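Inositol 2-dehydrogenase (Sinorhizobium meliloti, PDB 4HKT) catalyses the NAD-dependent oxidation of myo-inositol to 2-keto-myo-inositol (scyllo-inosose), the first step of myo-inositol degradation. Local coordinates at residues A11-K16 and F275-Y280; T150-S155 and A232-D237; N253-S258 and T268-H273. All coordinates share one frame; numbering follows the deposited sequence.

Contact 1: A11-K16 and F275-Y280; sequences AGRIGK and FFMTRY
R13, in the first turn of helix 13-24, reaches across to three consecutive residues, F275, F276 and the selenomethionine M277. Its CB already points toward that segment, and CG stands beside the backbone N, opposite the carbonyl carbon (chi1 -81°). CD is the first atom to touch, 4.0 Å from M277 SE. A bend at chi3 (-60°) sets NE 4.2 Å from F276 CZ, and F276 CE2 and M277 SE then lie over one face of the guanidinium. At the tip the two nitrogens part: NH1 lies 3.9 Å from M277 CE, whereas NH2 comes in at the edge of the F275 ring, 3.7 Å from CE2, with the two planes 65° apart. Beside this, I14 meets F276 at about a right angle, its CG1 3.8 Å from F276 CZ. G12 and G15 fit the glycine-rich turn of a Rossmann fold, consistent with the NAD-binding assignment of this region. Between the segments the guanidinium finds carbon and selenium but no acceptor. With 213 Å² buried, this chemistry implies a modest surface contact resting on van der Waals packing, without directional bonds between helices 13-24 and 276-279.

Contact 2: T150-S155 and A232-D237; sequences TSRDPS and ATYGYD. With EDO (1,2-ethanediol), chain X.
R152 and D237 form an antiparallel hydrogen-bonded pair: R152 N donates to D237 O at 3.0 Å, and D237 N returns to R152 O at 2.9 Å. A CA-H...O contact, S151 CA to D237 O at 3.3 Å, adds to this pairing. Further on, A232 N is shared between D153 O and P154 O, both bonds weak. A type I turn from A232 to G235 brings the chain round, and the backbone angles of G235 call for glycine.

Among the polar side chains, R152 runs extended from CG to NE beside D237, both pointing the same way. Its NH1 donates to Y234 OH at 2.8 Å (156° at the hydrogen), the hydroxyl lying at the guanidinium edge and in its plane. D237 OD2, 3.5 Å from NH1, is well out of that plane, so this salt bridge rests on charge alone. R239 is a second partner of OD2, N253 bonds OD1, and E241 of the second subunit also pairs with R152 NH1. D153 OD2 accepts from ethanediol O2 at 2.8 Å and is bridged to R230.

Apolar and ring contacts complete the join. R152 CB packs on A232 CB at 3.9 Å, and within 150-155 T150 CG2 covers one face of the R152 guanidinium. D153 OD1 meets the Y236 ring edge, 3.4 Å from CE1, and P154 CD lies alongside the same ring.

The R152-D237 pair belongs to the mixed sheet of the Gfo/Idh/MocA C-terminal domain; the rest is the link from strand 223-229 to strand 237-244, passing the end of strand 144-152, which lies between them.

Contact 3: N253-S258 and T268-H273; sequences NQRPVS and TRPPLH. With EDO (1,2-ethanediol), chain R.
R255 and L272 bring the two segments together, their CA atoms 4.2 Å apart, where the loop after strand 248-251 meets the run leaving strand 266-269. The touching parts head 103° apart, so they cross instead of pairing as strands. Water 1 joins the backbones, donating to Q254 O at 2.9 Å and accepting from H273 N at 3.2 Å.

R255 is the residue most covered by the other segment. Its CG sits between the backbone N and the carbonyl carbon, and a bend at chi3 swings the guanidinium back to the other segment. NE donates to P270 O at 2.8 Å and 167°; the oxygen lies in the guanidinium plane, though NE is tilted from the carbonyl plane. NH2 adds a weak bond to the same oxygen. R269 CB packs over one guanidinium face and L272 CD2 over the opposite one. A leucine in place of R255 would probably leave P270 O without its side-chain donors and Y267 of the third subunit without its cation-pi partner.

P256 lies flat against H273, its CD 3.9 Å from the ring centroid and 6° off the normal, a CH-pi contact. Water 2 ties H273 NE2 to Q254 OE1 and R255 O, while T278 holds ND1, so both ring nitrogens are engaged. L272 CD1 rests 3.6 Å from N253 ND2, an amide nitrogen that donates to ethanediol.

R255 NH1 and R269 NH1 stand 3.6 Å apart; E260 of the third subunit forms a salt bridge with R269. V257 O, buried 3.3 Å from P270 CG, has no polar partner. The chemistry implies a junction held by one strong side-chain bond, ring packing and water, its close arginines probably balanced in part by E260 of the third subunit.

How the contacts relate
Contact 1 closes the longest loop, its segments 259 residues apart, and contacts 2 and 3 follow one another inside it. Their centres lie about 16 Å (1 to 2), 18 Å (1 to 3) and 12 Å (2 to 3) apart. F275 packs on Y236 and P154, helix 276-279 meets H273, and Y236 N probably bonds H273 O, so all three touch. Contact 2 lies at the mixed sheet; contact 3 follows its edge strand 248-251 and adjoins strands 259-263 and 266-269. Residues 268-280 thus run past the C-terminal domain's sheet, so this run touches the third subunit at one end and the Rossmann domain, through helix 13-24, toward the other.

Contact 1: A11-K16 and F275-Y280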
loop_
_atom_site.group_PDB
_atom_site.type_symbol
_atom_site.label_atom_id
_atom_site.label_comp_id
_atom_site.label_asym_id
_atom_site.label_seq_id
_atom_site.Cartn_x
_atom_site.Cartn_y
_atom_site.Cartn_z
ATOM N N ALA B 11 10.498 17.569 33.892
ATOM C CA ALA B 11 10.446 16.105 33.957
ATOM C C ALA B 11 9.092 15.510 33.549
ATOM O O ALA B 11 8.793 14.372 33.895
ATOM C CB ALA B 11 10.826 15.644 35.366
ATOM N N GLY B 12 8.281 16.263 32.810
ATOM C CA GLY B 12 7.017 15.742 32.275
ATOM C C GLY B 12 7.228 14.824 31.084
ATOM O O GLY B 12 8.328 14.306 30.882
ATOM N N ARG B 13 6.169 14.612 30.296
ATOM C CA ARG B 13 6.222 13.706 29.147
ATOM C C ARG B 13 7.357 14.089 28.208
ATOM O O ARG B 13 8.161 13.251 27.804
ATOM C CB ARG B 13 4.903 13.726 28.342
ATOM C CG ARG B 13 3.796 12.873 28.923
ATOM C CD ARG B 13 2.757 12.483 27.876
ATOM N NE ARG B 13 2.111 13.641 27.260
ATOM C CZ ARG B 13 0.985 13.587 26.543
ATOM N NH1 ARG B 13 0.353 12.429 26.333
ATOM N NH2 ARG B 13 0.479 14.704 26.035
ATOM N N ILE B 14 7.427 15.371 27.877
ATOM C CA ILE B 14 8.386 15.820 26.888
ATOM C C ILE B 14 9.785 15.670 27.493
ATOM O O ILE B 14 10.691 15.201 26.832
ATOM C CB ILE B 14 8.102 17.262 26.385
ATOM C CG1 ILE B 14 6.707 17.372 25.718
ATOM C CG2 ILE B 14 9.136 17.643 25.330
ATOM C CD1 ILE B 14 5.492 17.319 26.634
ATOM N N GLY B 15 9.937 16.025 28.766
ATOM C CA GLY B 15 11.203 15.830 29.464
ATOM C C GLY B 15 11.699 14.397 29.441
ATOM O O GLY B 15 12.904 14.148 29.287
ATOM N N LYS B 16 10.784 13.447 29.612
ATOM C CA LYS B 16 11.148 12.025 29.615
ATOM C C LYS B 16 11.703 11.593 28.260
ATOM O O LYS B 16 12.645 10.817 28.183
ATOM C CB LYS B 16 9.944 11.150 29.982
ATOM C CG LYS B 16 9.481 11.265 31.433
ATOM C CD LYS B 16 8.351 10.276 31.736
ATOM C CE LYS B 16 8.089 10.110 33.229
ATOM N NZ LYS B 16 6.884 10.854 33.700
ATOM N N PHE B 275 0.890 8.905 20.092
ATOM C CA PHE B 275 1.300 10.334 20.081
ATOM C C PHE B 275 2.804 10.498 19.789
ATOM O O PHE B 275 3.438 9.590 19.244
ATOM C CB PHE B 275 0.855 11.022 21.391
ATOM C CG PHE B 275 0.504 12.509 21.263
ATOM C CD1 PHE B 275 0.442 13.178 20.024
ATOM C CD2 PHE B 275 0.231 13.243 22.414
ATOM C CE1 PHE B 275 0.128 14.543 19.959
ATOM C CE2 PHE B 275 -0.095 14.594 22.351
ATOM C CZ PHE B 275 -0.145 15.245 21.127
ATOM N N PHE B 276 3.363 11.664 20.090
ATOM C CA PHE B 276 4.722 11.969 19.684
ATOM C C PHE B 276 5.748 11.065 20.370
ATOM O O PHE B 276 6.814 10.808 19.807
ATOM C CB PHE B 276 5.035 13.456 19.930
ATOM C CG PHE B 276 4.926 13.876 21.374
ATOM C CD1 PHE B 276 5.908 13.497 22.309
ATOM C CD2 PHE B 276 3.831 14.636 21.818
ATOM C CE1 PHE B 276 5.790 13.867 23.640
ATOM C CE2 PHE B 276 3.724 15.016 23.154
ATOM C CZ PHE B 276 4.702 14.634 24.060
HETATM N N MSE B 277 5.399 10.564 21.559
HETATM C CA MSE B 277 6.299 9.761 22.380
HETATM C C MSE B 277 6.879 8.636 21.575
HETATM O O MSE B 277 8.087 8.429 21.602
HETATM C CB MSE B 277 5.628 9.175 23.632
HETATM C CG MSE B 277 5.204 10.234 24.668
HETATM SE SE MSE B 277 3.520 11.172 24.206
HETATM C CE MSE B 277 2.268 9.640 24.395
ATOM N N THR B 278 6.051 7.881 20.868
ATOM C CA THR B 278 6.598 6.790 20.075
ATOM C C THR B 278 6.742 7.122 18.611
ATOM O O THR B 278 7.582 6.538 17.962
ATOM C CB THR B 278 5.857 5.453 20.211
ATOM O OG1 THR B 278 4.474 5.634 19.956
ATOM C CG2 THR B 278 6.080 4.826 21.598
ATOM N N ARG B 279 5.946 8.041 18.069
ATOM C CA ARG B 279 6.074 8.359 16.635
ATOM C C ARG B 279 7.459 8.931 16.329
ATOM O O ARG B 279 8.061 8.616 15.278
ATOM C CB ARG B 279 4.962 9.346 16.129
ATOM C CG ARG B 279 5.277 10.006 14.769
ATOM C CD ARG B 279 5.133 9.051 13.589
ATOM N NE ARG B 279 5.424 9.615 12.264
ATOM C CZ ARG B 279 6.645 9.845 11.772
ATOM N NH1 ARG B 279 7.726 9.560 12.488
ATOM N NH2 ARG B 279 6.802 10.346 10.557
ATOM N N TYR B 280 7.979 9.754 17.228
ATOM C CA TYR B 280 9.196 10.504 16.918
ATOM C C TYR B 280 10.492 10.095 17.654
ATOM O O TYR B 280 11.465 10.855 17.676
ATOM C CB TYR B 280 8.905 12.002 17.078
ATOM C CG TYR B 280 7.995 12.532 15.954
ATOM C CD1 TYR B 280 8.393 12.469 14.629
ATOM C CD2 TYR B 280 6.756 13.122 16.243
ATOM C CE1 TYR B 280 7.575 12.934 13.602
ATOM C CE2 TYR B 280 5.934 13.616 15.234
ATOM C CZ TYR B 280 6.342 13.512 13.918
ATOM O OH TYR B 280 5.536 13.975 12.913
#

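Contact 2: T150-S155 and A232-D237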
loop_
_atom_site.group_PDB
_atom_site.type_symbol
_atom_site.label_atom_id
_atom_site.label_comp_id
_atom_site.label_asym_id
_atom_site.label_seq_id
_atom_site.Cartn_x
_atom_site.Cartn_y
_atom_site.Cartn_z
ATOM N N THR B 150 -0.955 17.433 6.622
ATOM C CA THR B 150 -2.065 17.037 7.435
ATOM C C THR B 150 -1.568 16.536 8.771
ATOM O O THR B 150 -0.766 15.575 8.826
ATOM C CB THR B 150 -2.843 15.925 6.774
ATOM O OG1 THR B 150 -3.270 16.385 5.484
ATOM C CG2 THR B 150 -4.074 15.544 7.628
ATOM N N SER B 151 -2.053 17.158 9.838
ATOM C CA SER B 151 -1.667 16.777 11.197
ATOM C C SER B 151 -2.927 16.650 12.029
ATOM O O SER B 151 -3.770 17.532 11.988
ATOM C CB SER B 151 -0.690 17.782 11.818
ATOM O OG SER B 151 0.552 17.797 11.100
ATOM N N ARG B 152 -3.074 15.519 12.734
ATOM C CA ARG B 152 -4.240 15.264 13.561
ATOM C C ARG B 152 -3.767 14.576 14.812
ATOM O O ARG B 152 -3.111 13.529 14.730
ATOM C CB ARG B 152 -5.297 14.393 12.844
ATOM C CG ARG B 152 -5.792 15.021 11.536
ATOM C CD ARG B 152 -6.812 14.204 10.781
ATOM N NE ARG B 152 -7.159 14.928 9.570
ATOM C CZ ARG B 152 -7.495 14.391 8.403
ATOM N NH1 ARG B 152 -7.606 13.097 8.230
ATOM N NH2 ARG B 152 -7.719 15.187 7.364
ATOM N N ASP B 153 -4.043 15.206 15.946
ATOM C CA ASP B 153 -3.690 14.650 17.235
ATOM C C ASP B 153 -4.674 13.536 17.615
ATOM O O ASP B 153 -5.827 13.522 17.134
ATOM C CB ASP B 153 -3.712 15.749 18.303
ATOM C CG ASP B 153 -2.520 16.666 18.236
ATOM O OD1 ASP B 153 -1.596 16.440 17.425
ATOM O OD2 ASP B 153 -2.506 17.657 19.009
ATOM N N PRO B 154 -4.246 12.619 18.517
ATOM C CA PRO B 154 -5.142 11.543 18.902
ATOM C C PRO B 154 -6.339 12.101 19.668
ATOM O O PRO B 154 -7.450 11.632 19.507
ATOM C CB PRO B 154 -4.250 10.626 19.760
ATOM C CG PRO B 154 -3.225 11.550 20.341
ATOM C CD PRO B 154 -2.966 12.573 19.268
ATOM N N SER B 155 -6.130 13.160 20.437
ATOM C CA SER B 155 -7.232 13.752 21.174
ATOM C C SER B 155 -6.755 15.083 21.656
ATOM O O SER B 155 -5.561 15.370 21.577
ATOM C CB SER B 155 -7.588 12.852 22.380
ATOM O OG SER B 155 -6.434 12.737 23.174
ATOM N N ALA B 232 -8.341 12.389 16.271
ATOM C CA ALA B 232 -8.459 11.333 15.266
ATOM C C ALA B 232 -8.478 9.993 16.003
ATOM O O ALA B 232 -7.512 9.676 16.700
ATOM C CB ALA B 232 -7.278 11.376 14.335
ATOM N N THR B 233 -9.530 9.212 15.822
ATOM C CA THR B 233 -9.658 7.914 16.511
ATOM C C THR B 233 -8.561 6.929 16.111
ATOM O O THR B 233 -8.179 6.071 16.905
ATOM C CB THR B 233 -11.016 7.247 16.277
ATOM O OG1 THR B 233 -11.268 7.058 14.867
ATOM C CG2 THR B 233 -12.075 8.054 16.889
ATOM N N TYR B 234 -8.038 7.114 14.905
ATOM C CA TYR B 234 -7.014 6.240 14.331
ATOM C C TYR B 234 -5.566 6.590 14.741
ATOM O O TYR B 234 -4.598 5.920 14.332
ATOM C CB TYR B 234 -7.200 6.168 12.805
ATOM C CG TYR B 234 -7.397 7.505 12.127
ATOM C CD1 TYR B 234 -6.316 8.209 11.649
ATOM C CD2 TYR B 234 -8.668 8.073 11.984
ATOM C CE1 TYR B 234 -6.477 9.448 11.049
ATOM C CE2 TYR B 234 -8.847 9.312 11.369
ATOM C CZ TYR B 234 -7.737 9.983 10.910
ATOM O OH TYR B 234 -7.862 11.187 10.278
ATOM N N GLY B 235 -5.391 7.589 15.597
ATOM C CA GLY B 235 -4.062 7.912 16.101
ATOM C C GLY B 235 -3.434 9.185 15.511
ATOM O O GLY B 235 -4.124 10.081 15.023
ATOM N N TYR B 236 -2.118 9.270 15.627
ATOM C CA TYR B 236 -1.379 10.465 15.378
ATOM C C TYR B 236 -1.072 10.569 13.876
ATOM O O TYR B 236 -0.174 9.898 13.367
ATOM C CB TYR B 236 -0.105 10.438 16.196
ATOM C CG TYR B 236 0.651 11.740 16.365
ATOM C CD1 TYR B 236 0.001 12.981 16.338
ATOM C CD2 TYR B 236 2.029 11.723 16.623
ATOM C CE1 TYR B 236 0.698 14.150 16.558
ATOM C CE2 TYR B 236 2.729 12.874 16.849
ATOM C CZ TYR B 236 2.065 14.085 16.819
ATOM O OH TYR B 236 2.778 15.221 17.057
ATOM N N ASP B 237 -1.879 11.355 13.182
ATOM C CA ASP B 237 -1.797 11.499 11.728
ATOM C C ASP B 237 -0.779 12.566 11.387
ATOM O O ASP B 237 -0.908 13.670 11.812
ATOM C CB ASP B 237 -3.196 11.859 11.185
ATOM C CG ASP B 237 -3.312 11.737 9.671
ATOM O OD1 ASP B 237 -2.284 11.518 8.956
ATOM O OD2 ASP B 237 -4.461 11.884 9.201
HETATM C C1 EDO X . -0.266 19.510 21.670
HETATM O O1 EDO X . -0.332 20.478 22.717
HETATM C C2 EDO X . 0.206 20.117 20.344
HETATM O O2 EDO X . -0.247 19.299 19.264
#

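Contact 3: N253-S258 and T268-H273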
loop_
_atom_site.group_PDB
_atom_site.type_symbol
_atom_site.label_atom_id
_atom_site.label_comp_id
_atom_site.label_asym_id
_atom_site.label_seq_id
_atom_site.Cartn_x
_atom_site.Cartn_y
_atom_site.Cartn_z
ATOM N N ASN B 253 2.109 7.815 6.747
ATOM C CA ASN B 253 2.024 7.689 8.196
ATOM C C ASN B 253 2.831 6.490 8.700
ATOM O O ASN B 253 2.933 5.478 8.024
ATOM C CB ASN B 253 0.590 7.511 8.615
ATOM C CG ASN B 253 -0.100 8.835 8.857
ATOM O OD1 ASN B 253 0.468 9.756 9.459
ATOM N ND2 ASN B 253 -1.335 8.923 8.432
ATOM N N GLN B 254 3.315 6.613 9.920
ATOM C CA GLN B 254 3.973 5.525 10.621
ATOM C C GLN B 254 3.030 4.894 11.641
ATOM O O GLN B 254 2.176 5.558 12.251
ATOM C CB GLN B 254 5.229 6.074 11.334
ATOM C CG GLN B 254 6.334 6.493 10.390
ATOM C CD GLN B 254 6.964 5.291 9.728
ATOM O OE1 GLN B 254 7.277 4.310 10.406
ATOM N NE2 GLN B 254 7.131 5.342 8.405
ATOM N N ARG B 255 3.206 3.599 11.849
ATOM C CA ARG B 255 2.493 2.891 12.919
ATOM C C ARG B 255 3.540 1.978 13.621
ATOM O O ARG B 255 4.557 1.632 12.999
ATOM C CB ARG B 255 1.364 2.087 12.294
ATOM C CG ARG B 255 1.827 1.208 11.139
ATOM C CD ARG B 255 0.727 0.279 10.669
ATOM N NE ARG B 255 -0.509 0.967 10.284
ATOM C CZ ARG B 255 -0.717 1.655 9.154
ATOM N NH1 ARG B 255 0.239 1.816 8.237
ATOM N NH2 ARG B 255 -1.908 2.234 8.956
ATOM N N PRO B 256 3.313 1.597 14.889
ATOM C CA PRO B 256 4.362 0.861 15.648
ATOM C C PRO B 256 4.624 -0.564 15.117
ATOM O O PRO B 256 5.758 -1.045 15.161
ATOM C CB PRO B 256 3.815 0.800 17.073
ATOM C CG PRO B 256 2.395 1.288 17.020
ATOM C CD PRO B 256 2.174 2.010 15.726
ATOM N N VAL B 257 3.557 -1.214 14.662
ATOM C CA VAL B 257 3.561 -2.561 14.138
ATOM C C VAL B 257 2.872 -2.525 12.781
ATOM O O VAL B 257 1.743 -2.016 12.671
ATOM C CB VAL B 257 2.704 -3.456 15.060
ATOM C CG1 VAL B 257 2.644 -4.876 14.551
ATOM C CG2 VAL B 257 3.216 -3.412 16.496
ATOM N N SER B 258 3.504 -3.088 11.756
ATOM C CA SER B 258 2.879 -3.241 10.449
ATOM C C SER B 258 2.564 -4.721 10.118
ATOM O O SER B 258 3.428 -5.470 9.662
ATOM C CB SER B 258 3.776 -2.637 9.349
ATOM O OG SER B 258 4.065 -1.267 9.576
ATOM N N THR B 268 -7.288 -5.317 7.161
ATOM C CA THR B 268 -7.111 -4.338 8.244
ATOM C C THR B 268 -5.702 -4.258 8.754
ATOM O O THR B 268 -5.125 -5.305 9.131
ATOM C CB THR B 268 -8.013 -4.677 9.437
ATOM O OG1 THR B 268 -9.363 -4.607 9.012
ATOM C CG2 THR B 268 -7.830 -3.673 10.540
ATOM N N ARG B 269 -5.152 -3.035 8.768
ATOM C CA ARG B 269 -3.844 -2.737 9.345
ATOM C C ARG B 269 -4.049 -2.009 10.668
ATOM O O ARG B 269 -5.108 -1.382 10.875
ATOM C CB ARG B 269 -3.003 -1.871 8.395
ATOM C CG ARG B 269 -2.709 -2.546 7.070
ATOM C CD ARG B 269 -1.843 -1.701 6.137
ATOM N NE ARG B 269 -2.568 -0.538 5.623
ATOM C CZ ARG B 269 -1.990 0.528 5.075
ATOM N NH1 ARG B 269 -0.667 0.594 4.950
ATOM N NH2 ARG B 269 -2.735 1.536 4.638
ATOM N N PRO B 270 -3.045 -2.061 11.561
ATOM C CA PRO B 270 -3.212 -1.409 12.873
ATOM C C PRO B 270 -3.334 0.115 12.767
ATOM O O PRO B 270 -2.902 0.711 11.774
ATOM C CB PRO B 270 -1.935 -1.794 13.652
ATOM C CG PRO B 270 -1.419 -3.002 12.945
ATOM C CD PRO B 270 -1.751 -2.778 11.489
ATOM N N PRO B 271 -3.929 0.739 13.785
ATOM C CA PRO B 271 -3.909 2.192 13.843
ATOM C C PRO B 271 -2.502 2.730 13.979
ATOM O O PRO B 271 -1.513 1.973 14.075
ATOM C CB PRO B 271 -4.771 2.504 15.094
ATOM C CG PRO B 271 -4.624 1.278 15.948
ATOM C CD PRO B 271 -4.648 0.158 14.938
ATOM N N LEU B 272 -2.398 4.047 13.979
ATOM C CA LEU B 272 -1.115 4.724 14.038
ATOM C C LEU B 272 -0.574 4.767 15.478
ATOM O O LEU B 272 -1.214 4.255 16.431
ATOM C CB LEU B 272 -1.311 6.153 13.534
ATOM C CG LEU B 272 -2.031 6.211 12.170
ATOM C CD1 LEU B 272 -2.243 7.652 11.712
ATOM C CD2 LEU B 272 -1.268 5.414 11.131
ATOM N N HIS B 273 0.572 5.421 15.633
ATOM C CA HIS B 273 1.116 5.706 16.938
ATOM C C HIS B 273 0.137 6.541 17.749
ATOM O O HIS B 273 -0.583 7.410 17.193
ATOM C CB HIS B 273 2.429 6.488 16.813
ATOM C CG HIS B 273 3.587 5.695 16.277
ATOM N ND1 HIS B 273 4.425 4.949 17.090
ATOM C CD2 HIS B 273 4.085 5.583 15.024
ATOM C CE1 HIS B 273 5.381 4.413 16.354
ATOM N NE2 HIS B 273 5.196 4.783 15.099
HETATM C C1 EDO R . -1.722 6.619 5.951
HETATM O O1 EDO R . -2.531 7.128 6.934
HETATM C C2 EDO R . -1.057 7.824 5.359
HETATM O O2 EDO R . 0.112 7.406 4.734
HETATM O O HOH W 1 1.767 7.861 13.893
HETATM O O HOH W 2 6.936 3.506 13.232
#